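Molybdopterin-guanine dinucleotide biosynthesis protein B (MobB) (Archaeoglobus fulgidus, PDB 2F1R) probably binds GTP through a P-loop NTPase fold and is thought to serve in the biosynthesis of the molybdopterin-guanine dinucleotide cofactor. Local coordinates at residues T17-M22 with L98-G103; D110-V115 with E154-L159; M23-E28 with E148-A153; E119-F124 with E136-H141. All blocks are in the same frame, centred on the assembly; numbering follows the deposited sequence.

In the fold
The contacts illustrate how a parallel P-loop NTPase sheet is covered by helices and edged by loops. Contact 1 lays helix 12-28 on strand 98-102, contact 2 lays helix 149-160 on strand 111-114 of that sheet, and contact 3 joins those two helices; the centres of these three lie 10 to 11 Å apart and they touch. Contact 1 closes along the chain before contact 2 opens; contact 3 alternates with both. Both segments of contact 4, loops bordering strand 129-133, fall between those of contacts 2 and 3; its centre lies about 14 Å from that of contact 2, and a probable hydrogen bond joins Arg111 NH1 to Phe124 O. Contacts 1 and 3 border the second subunit.

Contact 1: residues T17-M22 with L98-G103; sequences TLITRM and LVITEG
Ile19 and Ile100 meet through matching torsions: each carries CG1 beside its backbone N and CG2 anti to it, with chi1 at -67° and -61°, and each continues extended to CD1. For Ile19 this sends the long branch out from the helix, so that its CD1 lies 3.9 Å from CG2 of Ile100, the short branch of the strand residue. The CG1 of Ile19 follows at 4.1 Å from the same Ile100 CG2. The two side chains run antiparallel past each other, flank to flank. Their CA atoms remain 8.3 Å apart, a gap bridged by these aliphatic branches without any hydrogen bond between the segments.

Helix 12-28 here lies against strand 98-102, which runs between strands 4-9 and 33-37 in the parallel sheet. Gly9 to Thr16 match a probable Walker A motif, whose Gly14, Lys15 and Thr16 lie at the start of the helix, the strand-loop-helix arrangement of P-loop NTPases. Ile7 and Val35, from the two flanking strands, also touch Ile19 and extend the apolar layer beneath the helix.

Farther along the strand, Glu102 offers only its aliphatic base to this layer: its CB is 4.0 Å from Ile19 CD1. With CG anti to the backbone N (chi1 -180°) and the chain extended beyond it, the carboxylate is carried onward to the P-loop side, where OE2 makes a weak hydrogen bond with Thr16 OG1. Glu102 also packs on Ile56 of the second subunit.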
# COMPACT_ATOMS: atom_id res chain seq x y z
N THR A 17 -11.56 9.04 -16.05
CA THR A 17 -12.93 8.64 -16.35
C THR A 17 -13.03 7.35 -17.18
O THR A 17 -13.87 6.51 -16.90
CB THR A 17 -13.70 9.81 -17.04
OG1 THR A 17 -14.06 10.75 -16.03
CG2 THR A 17 -14.99 9.34 -17.77
N LEU A 18 -12.22 7.22 -18.22
CA LEU A 18 -12.22 5.99 -18.97
C LEU A 18 -11.91 4.78 -18.04
O LEU A 18 -12.55 3.74 -18.16
CB LEU A 18 -11.16 6.08 -20.08
CG LEU A 18 -11.13 4.88 -21.00
CD1 LEU A 18 -12.42 4.72 -21.78
CD2 LEU A 18 -9.93 5.01 -21.90
N ILE A 19 -10.89 4.91 -17.16
CA ILE A 19 -10.48 3.80 -16.24
C ILE A 19 -11.64 3.37 -15.34
O ILE A 19 -12.00 2.19 -15.29
CB ILE A 19 -9.17 4.13 -15.44
CG1 ILE A 19 -7.99 4.20 -16.41
CG2 ILE A 19 -8.81 3.07 -14.34
CD1 ILE A 19 -6.75 4.81 -15.81
N THR A 20 -12.33 4.35 -14.74
CA THR A 20 -13.35 4.03 -13.76
C THR A 20 -14.64 3.48 -14.41
O THR A 20 -15.25 2.55 -13.89
CB THR A 20 -13.67 5.20 -12.82
OG1 THR A 20 -14.25 6.24 -13.59
CG2 THR A 20 -12.41 5.70 -12.15
N ARG A 21 -15.02 4.03 -15.57
CA ARG A 21 -16.13 3.48 -16.34
C ARG A 21 -15.84 2.08 -16.86
O ARG A 21 -16.71 1.25 -16.88
CB ARG A 21 -16.51 4.42 -17.50
CG ARG A 21 -17.32 5.64 -17.01
CD ARG A 21 -17.94 6.45 -18.17
NE ARG A 21 -16.88 6.83 -19.11
CZ ARG A 21 -17.04 7.47 -20.28
NH1 ARG A 21 -18.25 7.87 -20.71
NH2 ARG A 21 -15.94 7.69 -21.02
N MET A 22 -14.61 1.81 -17.30
CA MET A 22 -14.31 0.44 -17.75
C MET A 22 -14.26 -0.59 -16.59
O MET A 22 -14.69 -1.74 -16.75
CB MET A 22 -12.99 0.38 -18.53
CG MET A 22 -12.98 1.11 -19.90
SD MET A 22 -11.50 0.69 -20.89
CE MET A 22 -10.18 1.17 -19.72
N LEU A 98 -4.35 -7.88 -14.85
CA LEU A 98 -4.15 -6.72 -15.65
C LEU A 98 -3.64 -5.61 -14.76
O LEU A 98 -4.20 -5.38 -13.68
CB LEU A 98 -5.50 -6.28 -16.31
CG LEU A 98 -5.49 -4.93 -17.08
CD1 LEU A 98 -4.64 -5.07 -18.32
CD2 LEU A 98 -6.89 -4.44 -17.43
N VAL A 99 -2.61 -4.90 -15.23
CA VAL A 99 -2.15 -3.68 -14.59
C VAL A 99 -2.41 -2.54 -15.55
O VAL A 99 -1.93 -2.55 -16.68
CB VAL A 99 -0.62 -3.73 -14.16
CG1 VAL A 99 -0.15 -2.38 -13.59
CG2 VAL A 99 -0.39 -4.87 -13.15
N ILE A 100 -3.19 -1.56 -15.12
CA ILE A 100 -3.33 -0.31 -15.87
C ILE A 100 -2.51 0.82 -15.22
O ILE A 100 -2.55 1.04 -14.01
CB ILE A 100 -4.79 0.12 -15.98
CG1 ILE A 100 -5.57 -0.97 -16.74
CG2 ILE A 100 -4.91 1.49 -16.68
CD1 ILE A 100 -7.02 -0.85 -16.66
N THR A 101 -1.81 1.55 -16.06
CA THR A 101 -1.03 2.74 -15.72
C THR A 101 -1.76 4.00 -16.15
O THR A 101 -2.36 4.00 -17.27
CB THR A 101 0.35 2.73 -16.38
OG1 THR A 101 1.22 1.87 -15.64
CG2 THR A 101 0.92 4.14 -16.42
N GLU A 102 -1.89 5.00 -15.30
CA GLU A 102 -2.49 6.28 -15.70
C GLU A 102 -1.27 7.15 -15.93
O GLU A 102 -0.55 7.54 -14.99
CB GLU A 102 -3.47 6.81 -14.66
CG GLU A 102 -4.16 8.11 -14.97
CD GLU A 102 -4.91 8.68 -13.73
OE1 GLU A 102 -4.57 9.78 -13.23
OE2 GLU A 102 -5.82 7.99 -13.22
N GLY A 103 -0.97 7.33 -17.21
CA GLY A 103 0.26 8.00 -17.57
C GLY A 103 1.41 7.01 -17.58
O GLY A 103 1.23 5.85 -18.09

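Contact 2: residues D110-V115 with E154-L159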
# COMPACT_ATOMS: atom_id res chain seq x y z
N ASP A 110 2.98 -0.83 -23.99
CA ASP A 110 1.84 -0.72 -24.92
C ASP A 110 0.82 0.26 -24.33
O ASP A 110 0.66 0.25 -23.12
CB ASP A 110 1.15 -2.07 -25.06
CG ASP A 110 2.04 -3.11 -25.77
OD1 ASP A 110 3.18 -2.73 -26.17
OD2 ASP A 110 1.60 -4.27 -25.87
N ARG A 111 0.10 1.04 -25.15
CA ARG A 111 -0.78 2.10 -24.64
C ARG A 111 -2.04 2.29 -25.44
O ARG A 111 -2.05 2.13 -26.67
CB ARG A 111 -0.05 3.47 -24.55
CG ARG A 111 0.35 4.17 -25.91
CD ARG A 111 1.80 3.82 -26.38
NE ARG A 111 2.70 3.65 -25.22
CZ ARG A 111 3.35 4.64 -24.64
NH1 ARG A 111 3.29 5.87 -25.12
NH2 ARG A 111 4.12 4.38 -23.61
N ILE A 112 -3.08 2.69 -24.72
CA ILE A 112 -4.23 3.31 -25.33
C ILE A 112 -4.10 4.80 -25.15
O ILE A 112 -3.84 5.27 -24.03
CB ILE A 112 -5.55 2.74 -24.74
CG1 ILE A 112 -5.63 1.22 -25.05
CG2 ILE A 112 -6.77 3.52 -25.27
CD1 ILE A 112 -6.94 0.56 -24.55
N VAL A 113 -4.23 5.54 -26.27
CA VAL A 113 -3.97 6.99 -26.30
C VAL A 113 -5.28 7.73 -26.33
O VAL A 113 -6.04 7.55 -27.29
CB VAL A 113 -3.14 7.43 -27.55
CG1 VAL A 113 -3.00 9.00 -27.61
CG2 VAL A 113 -1.78 6.76 -27.55
N VAL A 114 -5.57 8.54 -25.30
CA VAL A 114 -6.82 9.29 -25.21
C VAL A 114 -6.58 10.78 -25.40
O VAL A 114 -5.93 11.42 -24.55
CB VAL A 114 -7.54 9.03 -23.88
CG1 VAL A 114 -8.91 9.69 -23.87
CG2 VAL A 114 -7.66 7.54 -23.61
N VAL A 115 -7.04 11.30 -26.54
CA VAL A 115 -6.77 12.69 -26.90
C VAL A 115 -8.02 13.42 -27.37
O VAL A 115 -9.02 12.81 -27.75
CB VAL A 115 -5.68 12.81 -27.98
CG1 VAL A 115 -4.32 12.43 -27.39
CG2 VAL A 115 -6.00 11.96 -29.23
N GLU A 154 -13.90 -4.31 -23.81
CA GLU A 154 -13.86 -5.59 -24.53
C GLU A 154 -12.59 -5.76 -25.32
O GLU A 154 -12.03 -6.89 -25.43
CB GLU A 154 -15.10 -5.76 -25.45
CG GLU A 154 -15.18 -7.13 -26.21
CD GLU A 154 -14.93 -8.39 -25.31
OE1 GLU A 154 -15.66 -8.59 -24.31
OE2 GLU A 154 -13.98 -9.16 -25.63
N PHE A 155 -12.11 -4.63 -25.87
CA PHE A 155 -10.88 -4.65 -26.64
C PHE A 155 -9.77 -5.06 -25.71
O PHE A 155 -8.89 -5.81 -26.09
CB PHE A 155 -10.60 -3.25 -27.24
CG PHE A 155 -9.28 -3.12 -27.94
CD1 PHE A 155 -9.00 -3.84 -29.11
CD2 PHE A 155 -8.32 -2.24 -27.46
CE1 PHE A 155 -7.76 -3.71 -29.77
CE2 PHE A 155 -7.09 -2.08 -28.11
CZ PHE A 155 -6.81 -2.80 -29.27
N ILE A 156 -9.78 -4.52 -24.50
CA ILE A 156 -8.74 -4.86 -23.53
C ILE A 156 -8.91 -6.34 -23.14
O ILE A 156 -7.95 -7.10 -23.19
CB ILE A 156 -8.74 -3.95 -22.26
CG1 ILE A 156 -8.40 -2.47 -22.65
CG2 ILE A 156 -7.66 -4.54 -21.27
CD1 ILE A 156 -8.57 -1.41 -21.58
N LEU A 157 -10.12 -6.77 -22.78
CA LEU A 157 -10.35 -8.22 -22.56
C LEU A 157 -9.85 -9.08 -23.73
O LEU A 157 -9.20 -10.09 -23.52
CB LEU A 157 -11.83 -8.50 -22.27
CG LEU A 157 -12.33 -7.83 -20.99
CD1 LEU A 157 -13.83 -7.83 -20.90
CD2 LEU A 157 -11.75 -8.52 -19.77
N SER A 158 -10.06 -8.63 -24.96
CA SER A 158 -9.63 -9.45 -26.12
C SER A 158 -8.12 -9.66 -26.18
O SER A 158 -7.68 -10.78 -26.42
CB SER A 158 -10.20 -8.92 -27.46
OG SER A 158 -9.60 -7.67 -27.82
N LEU A 159 -7.33 -8.60 -25.89
CA LEU A 159 -5.86 -8.66 -25.97
C LEU A 159 -5.28 -9.53 -24.89
O LEU A 159 -4.22 -10.13 -25.09
CB LEU A 159 -5.24 -7.29 -25.75
CG LEU A 159 -5.65 -6.07 -26.55
CD1 LEU A 159 -5.25 -4.81 -25.75
CD2 LEU A 159 -4.98 -6.11 -27.89
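Ile112 and Ile156 supply the main apolar contact between strand 111-114 and helix 149-160. The CD1 of Ile112 approaches the long branch of Ile156 from the sheet, 3.9 Å from its CG1 and equally 3.9 Å from its CD1, so the methyl sits over the last bond of the other side chain. Both residues set CG1 beside the backbone N, with chi1 -62° in Ile112 and -64° in Ile156, and extend through CD1; in this way they span a separation of 9.5 Å between their CA atoms. Ile156 leaves the helix without facing the strand directly, and it is this extended branch that closes the distance.

The same methyl also meets an aromatic ring. Ile112 CD1 lies near the plane of the Phe155 ring at its edge, 4.3 Å from CD2, while one face of that ring receives Leu159 CD1 from the next turn of the helix, over the ring's outer part rather than its centre.

No hydrogen bond joins the two segments. Within the helix, Ser158 OG donates to Phe155 O across 2.6 Å, and Leu159 N donates to that same oxygen from the same face of the carbonyl plane. The Ser158 hydroxyl thus adds a side-chain bond to the regular backbone pattern.

Around this core, Ile156 also touches Leu5 and Met22, whereas Phe155 packs on Ala131. The C-terminal helix 149-160 thereby covers the sheet beside helix 12-28, an arrangement characteristic of the layered alpha/beta architecture of P-loop NTPases.

Contact 3: residues M23-E28 with E148-A153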
# COMPACT_ATOMS: atom_id res chain seq x y z
N MET A 23 -13.71 -0.17 -15.44
CA MET A 23 -13.45 -1.06 -14.30
C MET A 23 -14.57 -2.08 -13.94
O MET A 23 -14.31 -3.31 -13.92
CB MET A 23 -12.92 -0.25 -13.07
CG MET A 23 -12.05 -1.08 -12.06
SD MET A 23 -10.67 -1.91 -12.80
CE MET A 23 -9.76 -0.50 -13.33
N PRO A 24 -15.82 -1.61 -13.70
CA PRO A 24 -16.87 -2.66 -13.43
C PRO A 24 -17.00 -3.74 -14.52
O PRO A 24 -17.19 -4.89 -14.17
CB PRO A 24 -18.16 -1.87 -13.32
CG PRO A 24 -17.74 -0.45 -12.97
CD PRO A 24 -16.36 -0.25 -13.61
N ILE A 25 -16.87 -3.41 -15.80
CA ILE A 25 -16.91 -4.44 -16.85
C ILE A 25 -15.70 -5.39 -16.78
O ILE A 25 -15.85 -6.62 -16.87
CB ILE A 25 -16.98 -3.86 -18.30
CG1 ILE A 25 -18.24 -3.04 -18.54
CG2 ILE A 25 -16.98 -4.99 -19.33
CD1 ILE A 25 -18.10 -1.61 -18.23
N LEU A 26 -14.50 -4.83 -16.65
CA LEU A 26 -13.29 -5.67 -16.52
C LEU A 26 -13.43 -6.63 -15.33
O LEU A 26 -13.17 -7.81 -15.46
CB LEU A 26 -12.02 -4.80 -16.35
CG LEU A 26 -11.79 -3.84 -17.50
CD1 LEU A 26 -10.77 -2.69 -17.17
CD2 LEU A 26 -11.43 -4.59 -18.82
N ARG A 27 -13.85 -6.10 -14.18
CA ARG A 27 -14.04 -6.89 -12.95
C ARG A 27 -15.17 -7.95 -13.02
O ARG A 27 -15.01 -9.05 -12.47
CB ARG A 27 -14.30 -5.97 -11.77
CG ARG A 27 -13.14 -4.99 -11.40
CD ARG A 27 -11.82 -5.64 -10.95
NE ARG A 27 -12.00 -6.84 -10.13
CZ ARG A 27 -12.43 -6.83 -8.87
NH1 ARG A 27 -12.72 -5.68 -8.28
NH2 ARG A 27 -12.56 -7.96 -8.22
N GLU A 28 -16.28 -7.65 -13.68
CA GLU A 28 -17.34 -8.68 -13.88
C GLU A 28 -16.83 -9.95 -14.55
O GLU A 28 -17.36 -11.04 -14.31
CB GLU A 28 -18.58 -8.12 -14.59
CG GLU A 28 -19.57 -7.41 -13.61
CD GLU A 28 -18.93 -6.93 -12.26
OE1 GLU A 28 -18.64 -5.70 -12.12
OE2 GLU A 28 -18.74 -7.79 -11.34
N GLU A 148 -17.37 4.94 -25.86
CA GLU A 148 -17.59 3.54 -26.23
C GLU A 148 -16.91 2.60 -25.21
O GLU A 148 -16.13 1.70 -25.55
CB GLU A 148 -17.04 3.31 -27.65
CG GLU A 148 -17.85 3.94 -28.80
CD GLU A 148 -17.30 3.51 -30.16
OE1 GLU A 148 -16.25 4.02 -30.57
OE2 GLU A 148 -17.90 2.65 -30.83
N VAL A 149 -17.23 2.82 -23.94
CA VAL A 149 -16.47 2.22 -22.84
C VAL A 149 -16.55 0.72 -22.84
O VAL A 149 -15.54 0.06 -22.57
CB VAL A 149 -16.85 2.82 -21.45
CG1 VAL A 149 -16.81 4.36 -21.49
CG2 VAL A 149 -18.20 2.31 -20.95
N GLU A 150 -17.72 0.18 -23.16
CA GLU A 150 -17.88 -1.27 -23.30
C GLU A 150 -17.02 -1.87 -24.43
O GLU A 150 -16.48 -3.00 -24.29
CB GLU A 150 -19.35 -1.67 -23.48
CG GLU A 150 -20.23 -1.49 -22.23
CD GLU A 150 -21.04 -0.18 -22.21
OE1 GLU A 150 -21.90 -0.02 -21.30
OE2 GLU A 150 -20.83 0.70 -23.09
N ARG A 151 -16.89 -1.12 -25.53
CA ARG A 151 -16.13 -1.57 -26.68
C ARG A 151 -14.64 -1.51 -26.35
O ARG A 151 -13.87 -2.37 -26.78
CB ARG A 151 -16.41 -0.72 -27.95
CG ARG A 151 -17.73 -1.02 -28.72
CD ARG A 151 -17.73 -0.34 -30.14
NE ARG A 151 -16.62 -0.81 -31.01
CZ ARG A 151 -16.11 -0.15 -32.06
NH1 ARG A 151 -16.60 1.04 -32.40
NH2 ARG A 151 -15.11 -0.68 -32.77
N ILE A 152 -14.23 -0.49 -25.60
CA ILE A 152 -12.82 -0.34 -25.24
C ILE A 152 -12.41 -1.37 -24.19
O ILE A 152 -11.33 -1.97 -24.28
CB ILE A 152 -12.47 1.11 -24.80
CG1 ILE A 152 -12.86 2.12 -25.90
CG2 ILE A 152 -10.94 1.24 -24.46
CD1 ILE A 152 -13.14 3.58 -25.37
N ALA A 153 -13.29 -1.59 -23.22
CA ALA A 153 -13.12 -2.63 -22.21
C ALA A 153 -12.99 -4.01 -22.87
O ALA A 153 -12.03 -4.77 -22.58
CB ALA A 153 -14.28 -2.58 -21.22
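Ile25 and Ala153 form the apolar centre where helices 12-28 and 149-160 lie side by side. The CG2 methyl of Ile25 stands 4.1 Å from CB of Ala153, with the branching CB of Ile25 only slightly farther, at 4.2 Å. The first torsion of Ile25 (chi1 -62°) places CG2 anti to the backbone N, and CG1, on the other branch, approaches Glu150 CG at 4.5 Å. That outer touch is aliphatic and lies at the margin of the contact.

Leu26 enters differently. Its CB does not face the neighbouring helix directly, and it is the CD2 methyl, not the CD1 that runs anti to CA, that reaches Ala153, 3.8 Å from O and 4.2 Å from CB. A methyl thus packs against both the small side chain and the carbonyl oxygen.

The short helical segments cross at -44°, with 9.6 Å between their axes at closest approach. Both helices cover the same parallel sheet of the P-loop NTPase fold, and the small alanine is consistent with the close backbones, Leu26 and Ala153 having CA atoms 6.5 Å apart. Met22, one turn before Leu26, also touches Ala153 and continues the interhelical seam.

The charged interaction lies within segment 148-153. Arg151 NH1 donates to Glu148 OE2 in a salt bridge of 2.6 Å, meeting the oxygen on its syn side but 26° out of the carboxylate plane. Glu148 occupies the N-cap position of helix 149-160, and its other carboxylate oxygen, OE1, accepts a hydrogen bond from Arg145 N.

Contact 4: residues E119-F124 with E136-H141; sequences EEVEHF and ERVDGH
Val121 sits on a short 3-10 turn facing the irregular strip that carries Val138 and His141. Backbone bonds from His123 N to Glu120 O (3.2 Å) and from Phe124 N to Val121 O (3.0 Å) hold the turn; a weaker one joins Glu122 N to Glu119 O. Segment 136-141 has no regular helix or strand. Gly140 adopts phi 92°, psi 4°, backbone angles suited to glycine, just before His141 resumes an extended conformation.

The two methyls of Val121 divide the contact. CG1, anti to the backbone N (chi1 176°), approaches His141 NE2 at 3.9 Å. The two side chains come from opposite directions, and the methyl meets the imidazole obliquely. On the other branch, Val121 CG2 lies 4.4 Å from Val138 CG1 in a looser aliphatic contact. No hydrogen bond crosses between the segments.

His141 NE2 has a weak hydrogen bond with Arg125 NH2, and that arginine forms a salt bridge with Glu122 OE2. Arg125 thus links Glu122 and, weakly, His141 beside the valine. Glu122 OE2 itself stays 5.5 Å from His141 NE2. Beneath, Val121 and His141 both touch Ile129 and Val132 of strand 129-133. The arrangement is plain loop-to-loop packing, joining the connections that enter and leave strand 129-133, next to the edge strand 143-144 of the parallel beta-sheet in this alpha/beta fold.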
# COMPACT_ATOMS: atom_id res chain seq x y z
N GLU A 119 -3.98 15.07 -33.89
CA GLU A 119 -2.55 15.40 -34.02
C GLU A 119 -1.76 15.28 -32.70
O GLU A 119 -0.52 15.16 -32.75
CB GLU A 119 -2.36 16.80 -34.62
CG GLU A 119 -2.97 17.99 -33.73
CD GLU A 119 -4.40 18.45 -34.15
OE1 GLU A 119 -5.34 17.63 -34.31
OE2 GLU A 119 -4.58 19.67 -34.31
N GLU A 120 -2.45 15.28 -31.55
CA GLU A 120 -1.82 14.99 -30.25
C GLU A 120 -1.30 13.54 -30.15
O GLU A 120 -0.47 13.26 -29.32
CB GLU A 120 -2.80 15.24 -29.08
CG GLU A 120 -3.33 16.68 -28.98
CD GLU A 120 -4.45 16.90 -27.94
OE1 GLU A 120 -5.31 16.06 -27.64
OE2 GLU A 120 -4.54 18.01 -27.44
N VAL A 121 -1.79 12.64 -31.00
CA VAL A 121 -1.36 11.21 -30.99
C VAL A 121 0.15 11.08 -31.15
O VAL A 121 0.77 10.21 -30.52
CB VAL A 121 -2.08 10.33 -32.09
CG1 VAL A 121 -1.49 8.85 -32.10
CG2 VAL A 121 -3.58 10.31 -31.86
N GLU A 122 0.74 12.01 -31.92
CA GLU A 122 2.17 11.96 -32.27
C GLU A 122 3.09 12.05 -31.08
O GLU A 122 4.24 11.71 -31.16
CB GLU A 122 2.51 13.03 -33.32
CG GLU A 122 1.98 12.72 -34.73
CD GLU A 122 2.49 11.38 -35.27
OE1 GLU A 122 3.73 11.20 -35.40
OE2 GLU A 122 1.64 10.47 -35.53
N HIS A 123 2.58 12.53 -29.96
CA HIS A 123 3.38 12.79 -28.75
C HIS A 123 3.39 11.61 -27.80
O HIS A 123 4.00 11.70 -26.73
CB HIS A 123 2.80 13.98 -28.00
CG HIS A 123 3.10 15.27 -28.67
ND1 HIS A 123 4.37 15.82 -28.67
CD2 HIS A 123 2.33 16.07 -29.45
CE1 HIS A 123 4.35 16.93 -29.40
NE2 HIS A 123 3.14 17.09 -29.90
N PHE A 124 2.71 10.52 -28.19
CA PHE A 124 2.60 9.32 -27.38
C PHE A 124 3.08 8.05 -28.06
O PHE A 124 2.58 6.99 -27.78
CB PHE A 124 1.16 9.18 -26.83
CG PHE A 124 0.72 10.40 -26.04
CD1 PHE A 124 1.08 10.55 -24.70
CD2 PHE A 124 0.02 11.45 -26.67
CE1 PHE A 124 0.72 11.71 -23.98
CE2 PHE A 124 -0.35 12.61 -25.95
CZ PHE A 124 0.01 12.73 -24.61
N GLU A 136 -13.26 12.54 -32.58
CA GLU A 136 -12.99 12.72 -33.99
C GLU A 136 -12.21 11.50 -34.49
O GLU A 136 -11.25 11.05 -33.84
CB GLU A 136 -12.15 13.98 -34.17
CG GLU A 136 -12.02 14.39 -35.62
CD GLU A 136 -11.09 15.60 -35.85
OE1 GLU A 136 -10.79 15.78 -37.03
OE2 GLU A 136 -10.66 16.31 -34.88
N ARG A 137 -12.62 10.97 -35.64
CA ARG A 137 -11.88 9.89 -36.27
C ARG A 137 -10.40 10.17 -36.44
O ARG A 137 -9.98 11.26 -36.81
CB ARG A 137 -12.54 9.45 -37.59
CG ARG A 137 -11.63 8.77 -38.61
CD ARG A 137 -12.44 8.39 -39.92
NE ARG A 137 -13.29 7.22 -39.66
CZ ARG A 137 -12.84 5.97 -39.72
NH1 ARG A 137 -11.55 5.75 -40.07
NH2 ARG A 137 -13.65 4.94 -39.45
N VAL A 138 -9.62 9.15 -36.12
CA VAL A 138 -8.18 9.19 -36.21
C VAL A 138 -7.73 8.12 -37.25
O VAL A 138 -8.28 7.03 -37.27
CB VAL A 138 -7.60 8.95 -34.78
CG1 VAL A 138 -6.21 8.39 -34.81
CG2 VAL A 138 -7.67 10.29 -33.93
N ASP A 139 -6.74 8.45 -38.08
CA ASP A 139 -6.18 7.49 -39.06
C ASP A 139 -4.98 6.71 -38.54
O ASP A 139 -4.17 7.22 -37.77
CB ASP A 139 -5.75 8.24 -40.33
CG ASP A 139 -6.91 9.01 -40.98
OD1 ASP A 139 -8.01 8.41 -41.19
OD2 ASP A 139 -6.70 10.20 -41.30
N GLY A 140 -4.87 5.48 -39.01
CA GLY A 140 -3.63 4.73 -38.87
C GLY A 140 -3.60 3.89 -37.62
O GLY A 140 -2.60 3.23 -37.37
N HIS A 141 -4.71 3.89 -36.87
CA HIS A 141 -4.85 3.17 -35.60
C HIS A 141 -6.26 2.69 -35.37
O HIS A 141 -7.22 3.33 -35.82
CB HIS A 141 -4.51 4.08 -34.40
CG HIS A 141 -3.14 4.66 -34.45
ND1 HIS A 141 -2.01 3.93 -34.12
CD2 HIS A 141 -2.71 5.88 -34.81
CE1 HIS A 141 -0.95 4.69 -34.27
NE2 HIS A 141 -1.34 5.88 -34.68